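Local structure of protein (tenascin) (Gallus gallus, 1QR4) at residues A[76-80]-A[81-85]; A[153-157]-A[158-162]. The protein probably contributes to cell adhesion in the extracellular matrix through paired fibronectin type III domains that span its heparin- and contactin-binding regions. One frame throughout, in Å; residues are numbered along the deposited sequence.

Interaction 1 of 2, residues A[76-80]-A[81-85]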
ATOM      1  N   VAL A  76      -4.388  -2.598  24.170  1.00 32.54           N
ATOM      2  CA  VAL A  76      -4.636  -2.587  25.595  1.00 37.34           C
ATOM      3  C   VAL A  76      -4.320  -3.945  26.213  1.00 33.61           C
ATOM      4  O   VAL A  76      -4.575  -4.985  25.608  1.00 33.51           O
ATOM      5  CB  VAL A  76      -6.113  -2.225  25.881  1.00 31.82           C
ATOM      6  CG1 VAL A  76      -7.038  -3.102  25.071  1.00 32.37           C
ATOM      7  CG2 VAL A  76      -6.424  -2.379  27.350  1.00 39.42           C
ATOM      8  N   ALA A  77      -3.744  -3.926  27.413  1.00 35.07           N
ATOM      9  CA  ALA A  77      -3.422  -5.151  28.133  1.00 25.33           C
ATOM     10  C   ALA A  77      -4.599  -5.547  29.048  1.00 36.34           C
ATOM     11  O   ALA A  77      -5.014  -4.774  29.908  1.00 59.42           O
ATOM     12  CB  ALA A  77      -2.125  -4.961  28.946  1.00 19.76           C
ATOM     13  N   GLU A  78      -5.190  -6.709  28.786  1.00 41.32           N
ATOM     14  CA  GLU A  78      -6.302  -7.215  29.579  1.00 39.87           C
ATOM     15  C   GLU A  78      -5.684  -8.049  30.694  1.00 57.84           C
ATOM     16  O   GLU A  78      -5.133  -9.124  30.441  1.00 52.01           O
ATOM     17  CB  GLU A  78      -7.241  -8.076  28.729  1.00 25.19           C
ATOM     18  CG  GLU A  78      -7.923  -7.330  27.573  1.00 25.60           C
ATOM     19  CD  GLU A  78      -8.983  -8.168  26.831  1.00 42.82           C
ATOM     20  OE1 GLU A  78      -9.169  -9.363  27.154  1.00 52.23           O
ATOM     21  OE2 GLU A  78      -9.650  -7.629  25.920  1.00 44.63           O
ATOM     22  N   LYS A  79      -5.748  -7.517  31.918  1.00 74.55           N
ATOM     23  CA  LYS A  79      -5.196  -8.147  33.136  1.00 68.03           C
ATOM     24  C   LYS A  79      -6.087  -9.241  33.760  1.00 48.91           C
ATOM     25  O   LYS A  79      -5.643  -9.993  34.632  1.00 50.89           O
ATOM     26  CB  LYS A  79      -4.874  -7.054  34.178  1.00 72.33           C
ATOM     27  CG  LYS A  79      -4.050  -5.887  33.607  1.00 65.47           C
ATOM     28  CD  LYS A  79      -3.917  -4.715  34.574  1.00 52.12           C
ATOM     29  CE  LYS A  79      -3.182  -3.541  33.918  1.00 62.60           C
ATOM     30  NZ  LYS A  79      -2.818  -2.444  34.862  1.00 49.39           N
ATOM     31  N   GLY A  80      -7.331  -9.310  33.289  1.00 42.33           N
ATOM     32  CA  GLY A  80      -8.313 -10.279  33.752  1.00 47.61           C
ATOM     33  C   GLY A  80      -9.650  -9.831  33.181  1.00 53.04           C
ATOM     34  O   GLY A  80     -10.110 -10.318  32.147  1.00 50.76           O
ATOM     35  N   ARG A  81     -10.278  -8.888  33.868  1.00 64.06           N
ATOM     36  CA  ARG A  81     -11.537  -8.301  33.418  1.00 62.41           C
ATOM     37  C   ARG A  81     -11.234  -6.799  33.355  1.00 62.74           C
ATOM     38  O   ARG A  81     -12.071  -5.995  32.927  1.00 47.49           O
ATOM     39  CB  ARG A  81     -12.662  -8.585  34.418  1.00 69.73           C
ATOM     40  CG  ARG A  81     -14.062  -8.357  33.877  1.00 60.00           C
ATOM     41  CD  ARG A  81     -15.118  -8.635  34.946  1.00 77.58           C
ATOM     42  NE  ARG A  81     -15.607  -7.412  35.585  1.00 83.15           N
ATOM     43  CZ  ARG A  81     -15.374  -7.061  36.848  1.00 71.89           C
ATOM     44  NH1 ARG A  81     -14.647  -7.833  37.646  1.00 77.72           N
ATOM     45  NH2 ARG A  81     -15.881  -5.929  37.318  1.00 81.22           N
ATOM     46  N   HIS A  82     -10.017  -6.453  33.796  1.00 55.72           N
ATOM     47  CA  HIS A  82      -9.507  -5.088  33.818  1.00 64.02           C
ATOM     48  C   HIS A  82      -8.637  -4.852  32.590  1.00 61.02           C
ATOM     49  O   HIS A  82      -7.581  -5.461  32.438  1.00 57.83           O
ATOM     50  CB  HIS A  82      -8.615  -4.833  35.042  1.00 75.10           C
ATOM     51  CG  HIS A  82      -9.125  -5.416  36.322  1.00 94.80           C
ATOM     52  ND1 HIS A  82     -10.399  -5.925  36.463  1.00 90.61           N
ATOM     53  CD2 HIS A  82      -8.516  -5.588  37.518  1.00 97.82           C
ATOM     54  CE1 HIS A  82     -10.550  -6.388  37.691  1.00 94.94           C
ATOM     55  NE2 HIS A  82      -9.422  -6.196  38.351  1.00100.00           N
ATOM     56  N   LYS A  83      -9.078  -3.949  31.727  1.00 60.07           N
ATOM     57  CA  LYS A  83      -8.335  -3.589  30.529  1.00 51.95           C
ATOM     58  C   LYS A  83      -7.514  -2.373  30.937  1.00 39.25           C
ATOM     59  O   LYS A  83      -8.033  -1.458  31.572  1.00 60.11           O
ATOM     60  CB  LYS A  83      -9.311  -3.224  29.400  1.00 33.66           C
ATOM     61  CG  LYS A  83     -10.539  -4.137  29.359  1.00 38.40           C
ATOM     62  CD  LYS A  83     -10.813  -4.721  27.984  1.00 36.97           C
ATOM     63  CE  LYS A  83     -11.290  -3.659  27.009  1.00 59.43           C
ATOM     64  NZ  LYS A  83     -11.519  -4.238  25.652  1.00 48.15           N
ATOM     65  N   SER A  84      -6.223  -2.382  30.636  1.00 40.41           N
ATOM     66  CA  SER A  84      -5.365  -1.252  30.983  1.00 36.86           C
ATOM     67  C   SER A  84      -5.771   0.031  30.223  1.00 45.38           C
ATOM     68  O   SER A  84      -6.830   0.089  29.574  1.00 41.61           O
ATOM     69  CB  SER A  84      -3.904  -1.605  30.681  1.00 43.78           C
ATOM     70  OG  SER A  84      -3.682  -1.770  29.286  1.00 56.10           O
ATOM     71  N   LYS A  85      -4.956   1.074  30.361  1.00 39.55           N
ATOM     72  CA  LYS A  85      -5.200   2.333  29.671  1.00 27.04           C
ATOM     73  C   LYS A  85      -4.805   2.070  28.223  1.00 42.93           C
ATOM     74  O   LYS A  85      -3.754   1.481  27.969  1.00 64.64           O
ATOM     75  CB  LYS A  85      -4.302   3.412  30.243  1.00 24.83           C
ATOM     76  CG  LYS A  85      -4.415   4.727  29.549  1.00 26.09           C
ATOM     77  CD  LYS A  85      -3.121   5.496  29.675  1.00 40.82           C
ATOM     78  CE  LYS A  85      -3.164   6.739  28.800  1.00 71.12           C
ATOM     79  NZ  LYS A  85      -3.576   6.404  27.400  1.00 97.60           N
TER
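The E78 carboxylate is the flat group that meets the other segment, and only on one side of its plane: CD and NZ of K83 both lie there, well off the plane. E78 OE2 stands 3.9 Å from K83 NZ, a long salt bridge, while the methylene K83 CD reaches the same E78 OE2 at 3.8 Å. The two side chains run alongside each other and point the same way; E78 is extended beyond CG (chi2 -173°), whereas K83 bends twice to bring its ammonium alongside.

Beneath them the backbones form a non-hydrogen-bonded antiparallel pair, E78 with K83, with CA atoms 4.3 Å apart. Bonds bracket it: S84 N to A77 O at 2.8 Å, the donor tilted from the carbonyl plane, and K79 N to H82 O at 2.8 Å, nearly along the C=O axis, which closes the tight turn through G80 and R81.

S84 adds a side-chain bond. Its OG, placed between its own backbone N and carbonyl carbon (chi1 66°), accepts A77 N at 2.9 Å, so A77 is gripped through both N and O. V76 CG2 packs against S84 OG, and the extended K79 chain lays CE by S84 CB at 3.8 Å. With an alanine at S84, A77 N would probably lose this acceptor, leaving S84 N alone to hold that end of the turn.

Residues 79 to 85 belong to a putative heparin-binding site, consistent with the basic groups carried here. The turn is the F–G hairpin of a fibronectin type III fold, leading from strand 70-78 to strand 87-92; E78 bonds through its backbone to D35 and R36, V76 pairs with R38 of strand 36-42, and A77 rests on P30 and F34.

Interaction 2 of 2, residues A[153-157]-A[158-162]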
ATOM      1  N   LYS A 153       7.646   7.908 -29.940  1.00 57.77           N
ATOM      2  CA  LYS A 153       9.099   8.010 -30.079  1.00 66.61           C
ATOM      3  C   LYS A 153       9.794   6.712 -29.670  1.00 56.64           C
ATOM      4  O   LYS A 153      10.952   6.716 -29.250  1.00 48.30           O
ATOM      5  CB  LYS A 153       9.669   9.175 -29.266  1.00 76.17           C
ATOM      6  CG  LYS A 153       9.615  10.520 -29.957  1.00 84.98           C
ATOM      7  CD  LYS A 153      10.641  11.472 -29.338  1.00 79.89           C
ATOM      8  CE  LYS A 153      10.553  12.869 -29.931  1.00 86.18           C
ATOM      9  NZ  LYS A 153       9.222  13.482 -29.657  1.00 90.03           N
ATOM     10  N   LEU A 154       9.074   5.603 -29.796  1.00 48.59           N
ATOM     11  CA  LEU A 154       9.622   4.302 -29.456  1.00 52.16           C
ATOM     12  C   LEU A 154      10.516   3.715 -30.560  1.00 58.74           C
ATOM     13  O   LEU A 154      10.121   3.635 -31.735  1.00 58.97           O
ATOM     14  CB  LEU A 154       8.486   3.342 -29.122  1.00 38.27           C
ATOM     15  CG  LEU A 154       8.184   3.176 -27.638  1.00 35.02           C
ATOM     16  CD1 LEU A 154       8.332   4.492 -26.886  1.00 33.49           C
ATOM     17  CD2 LEU A 154       6.793   2.594 -27.484  1.00 25.40           C
ATOM     18  N   VAL A 155      11.738   3.344 -30.177  1.00 63.47           N
ATOM     19  CA  VAL A 155      12.703   2.744 -31.097  1.00 58.93           C
ATOM     20  C   VAL A 155      12.211   1.375 -31.558  1.00 62.15           C
ATOM     21  O   VAL A 155      11.748   0.570 -30.755  1.00 53.01           O
ATOM     22  CB  VAL A 155      14.076   2.579 -30.426  1.00 58.51           C
ATOM     23  CG1 VAL A 155      14.973   1.653 -31.251  1.00 64.27           C
ATOM     24  CG2 VAL A 155      14.728   3.939 -30.256  1.00 55.74           C
ATOM     25  N   PRO A 156      12.290   1.102 -32.868  1.00 71.95           N
ATOM     26  CA  PRO A 156      11.838  -0.190 -33.383  1.00 82.61           C
ATOM     27  C   PRO A 156      12.697  -1.321 -32.830  1.00 87.80           C
ATOM     28  O   PRO A 156      13.893  -1.137 -32.569  1.00 86.69           O
ATOM     29  CB  PRO A 156      12.033  -0.044 -34.895  1.00 87.38           C
ATOM     30  CG  PRO A 156      11.937   1.430 -35.122  1.00 89.86           C
ATOM     31  CD  PRO A 156      12.733   1.973 -33.968  1.00 73.89           C
ATOM     32  N   GLY A 157      12.062  -2.469 -32.610  1.00 80.75           N
ATOM     33  CA  GLY A 157      12.758  -3.634 -32.106  1.00 71.64           C
ATOM     34  C   GLY A 157      13.630  -3.420 -30.886  1.00 65.45           C
ATOM     35  O   GLY A 157      14.843  -3.210 -30.990  1.00 78.72           O
ATOM     36  N   VAL A 158      12.996  -3.433 -29.724  1.00 53.14           N
ATOM     37  CA  VAL A 158      13.686  -3.281 -28.455  1.00 53.16           C
ATOM     38  C   VAL A 158      12.668  -3.511 -27.361  1.00 49.46           C
ATOM     39  O   VAL A 158      11.512  -3.114 -27.490  1.00 49.96           O
ATOM     40  CB  VAL A 158      14.385  -1.898 -28.309  1.00 51.09           C
ATOM     41  CG1 VAL A 158      13.530  -0.814 -28.883  1.00 74.26           C
ATOM     42  CG2 VAL A 158      14.685  -1.590 -26.843  1.00 67.68           C
ATOM     43  N   ASP A 159      13.075  -4.274 -26.350  1.00 49.40           N
ATOM     44  CA  ASP A 159      12.216  -4.578 -25.214  1.00 51.36           C
ATOM     45  C   ASP A 159      12.250  -3.435 -24.210  1.00 51.53           C
ATOM     46  O   ASP A 159      13.328  -2.987 -23.788  1.00 51.70           O
ATOM     47  CB  ASP A 159      12.637  -5.888 -24.555  1.00 58.61           C
ATOM     48  CG  ASP A 159      12.045  -7.110 -25.239  1.00 49.81           C
ATOM     49  OD1 ASP A 159      10.905  -7.031 -25.758  1.00 51.39           O
ATOM     50  OD2 ASP A 159      12.718  -8.161 -25.238  1.00 69.85           O
ATOM     51  N   TYR A 160      11.060  -2.974 -23.832  1.00 41.59           N
ATOM     52  CA  TYR A 160      10.900  -1.860 -22.910  1.00 31.99           C
ATOM     53  C   TYR A 160      10.319  -2.246 -21.561  1.00 22.41           C
ATOM     54  O   TYR A 160       9.256  -2.866 -21.503  1.00 31.64           O
ATOM     55  CB  TYR A 160       9.987  -0.813 -23.552  1.00 31.55           C
ATOM     56  CG  TYR A 160      10.681   0.127 -24.516  1.00 46.30           C
ATOM     57  CD1 TYR A 160      11.553   1.110 -24.043  1.00 49.11           C
ATOM     58  CD2 TYR A 160      10.432   0.074 -25.892  1.00 42.81           C
ATOM     59  CE1 TYR A 160      12.159   2.027 -24.911  1.00 56.11           C
ATOM     60  CE2 TYR A 160      11.033   0.988 -26.773  1.00 44.39           C
ATOM     61  CZ  TYR A 160      11.894   1.968 -26.270  1.00 45.57           C
ATOM     62  OH  TYR A 160      12.469   2.919 -27.092  1.00 41.51           O
ATOM     63  N   ASN A 161      11.007  -1.880 -20.479  1.00 23.93           N
ATOM     64  CA  ASN A 161      10.508  -2.148 -19.122  1.00 22.35           C
ATOM     65  C   ASN A 161       9.506  -1.028 -18.827  1.00 27.80           C
ATOM     66  O   ASN A 161       9.872   0.140 -18.859  1.00 35.54           O
ATOM     67  CB  ASN A 161      11.653  -2.088 -18.118  1.00 29.43           C
ATOM     68  CG  ASN A 161      11.961  -3.445 -17.491  1.00 32.18           C
ATOM     69  OD1 ASN A 161      11.074  -4.279 -17.295  1.00 37.95           O
ATOM     70  ND2 ASN A 161      13.228  -3.653 -17.137  1.00 33.83           N
ATOM     71  N   VAL A 162       8.247  -1.378 -18.582  1.00 24.67           N
ATOM     72  CA  VAL A 162       7.214  -0.378 -18.335  1.00 30.64           C
ATOM     73  C   VAL A 162       6.542  -0.532 -17.002  1.00 30.52           C
ATOM     74  O   VAL A 162       5.791  -1.472 -16.788  1.00 39.22           O
ATOM     75  CB  VAL A 162       6.105  -0.414 -19.412  1.00 41.63           C
ATOM     76  CG1 VAL A 162       4.962   0.540 -19.049  1.00 24.61           C
ATOM     77  CG2 VAL A 162       6.685  -0.047 -20.765  1.00 42.45           C
TER
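Y160 and V155 share the one hydrogen bond between the segments: V155 N donates to Y160 OH at 3.2 Å, with an N-H...O angle of 157°. The phenol therefore serves as acceptor for a backbone amide five residues earlier. Y160 reaches that amide with CG anti to its own carbonyl carbon (chi1 -82°), which sends the ring back toward 153-157. Beside the bond, V155 CB packs 3.7 Å from Y160 OH, the two side chains crossing at about a right angle. V155 O lies at the edge of the ring, near its plane, and is hydrogen-bonded to T182 OG1; V158 O bonds to the same hydroxyl.

A tyrosine whose hydroxyl binds the backbone of the preceding loop, close to the start of a strand, is a tyrosine corner, a hallmark of fibronectin type III domains. Here it joins the E–F loop to strand 159-168. G157, at the bend, has a positive phi of 50°, a conformation that favours glycine.

The remaining contacts are apolar. L154 CG approaches Y160 CE2 at 3.7 Å, obliquely to the ring, and L154 also packs on Y129 and L180 of the flanking strands. V158 lies across V155 at about a right angle, CG1 to CG1 at 3.7 Å, and its other neighbours include P131, which Y160 touches as well.

From the N terminus, interaction 1 comes first, closing the hairpin between strand 70-78 and strand 87-92 in one fibronectin type III domain. After that domain ends, the chain passes through strands 101-104 to 148-151 of the second before interaction 2 shuts the loop leading into strand 159-168. The two lie in series, neither nested nor crossed. Both involve the corresponding strand of their four-stranded sheets, but at different ends: interaction 1 at its exit, interaction 2 at its entry. Their centres are 61 Å apart, on opposite sides of the chain's centre, and their nearest atoms about 42 Å apart, so each is a separate local closure.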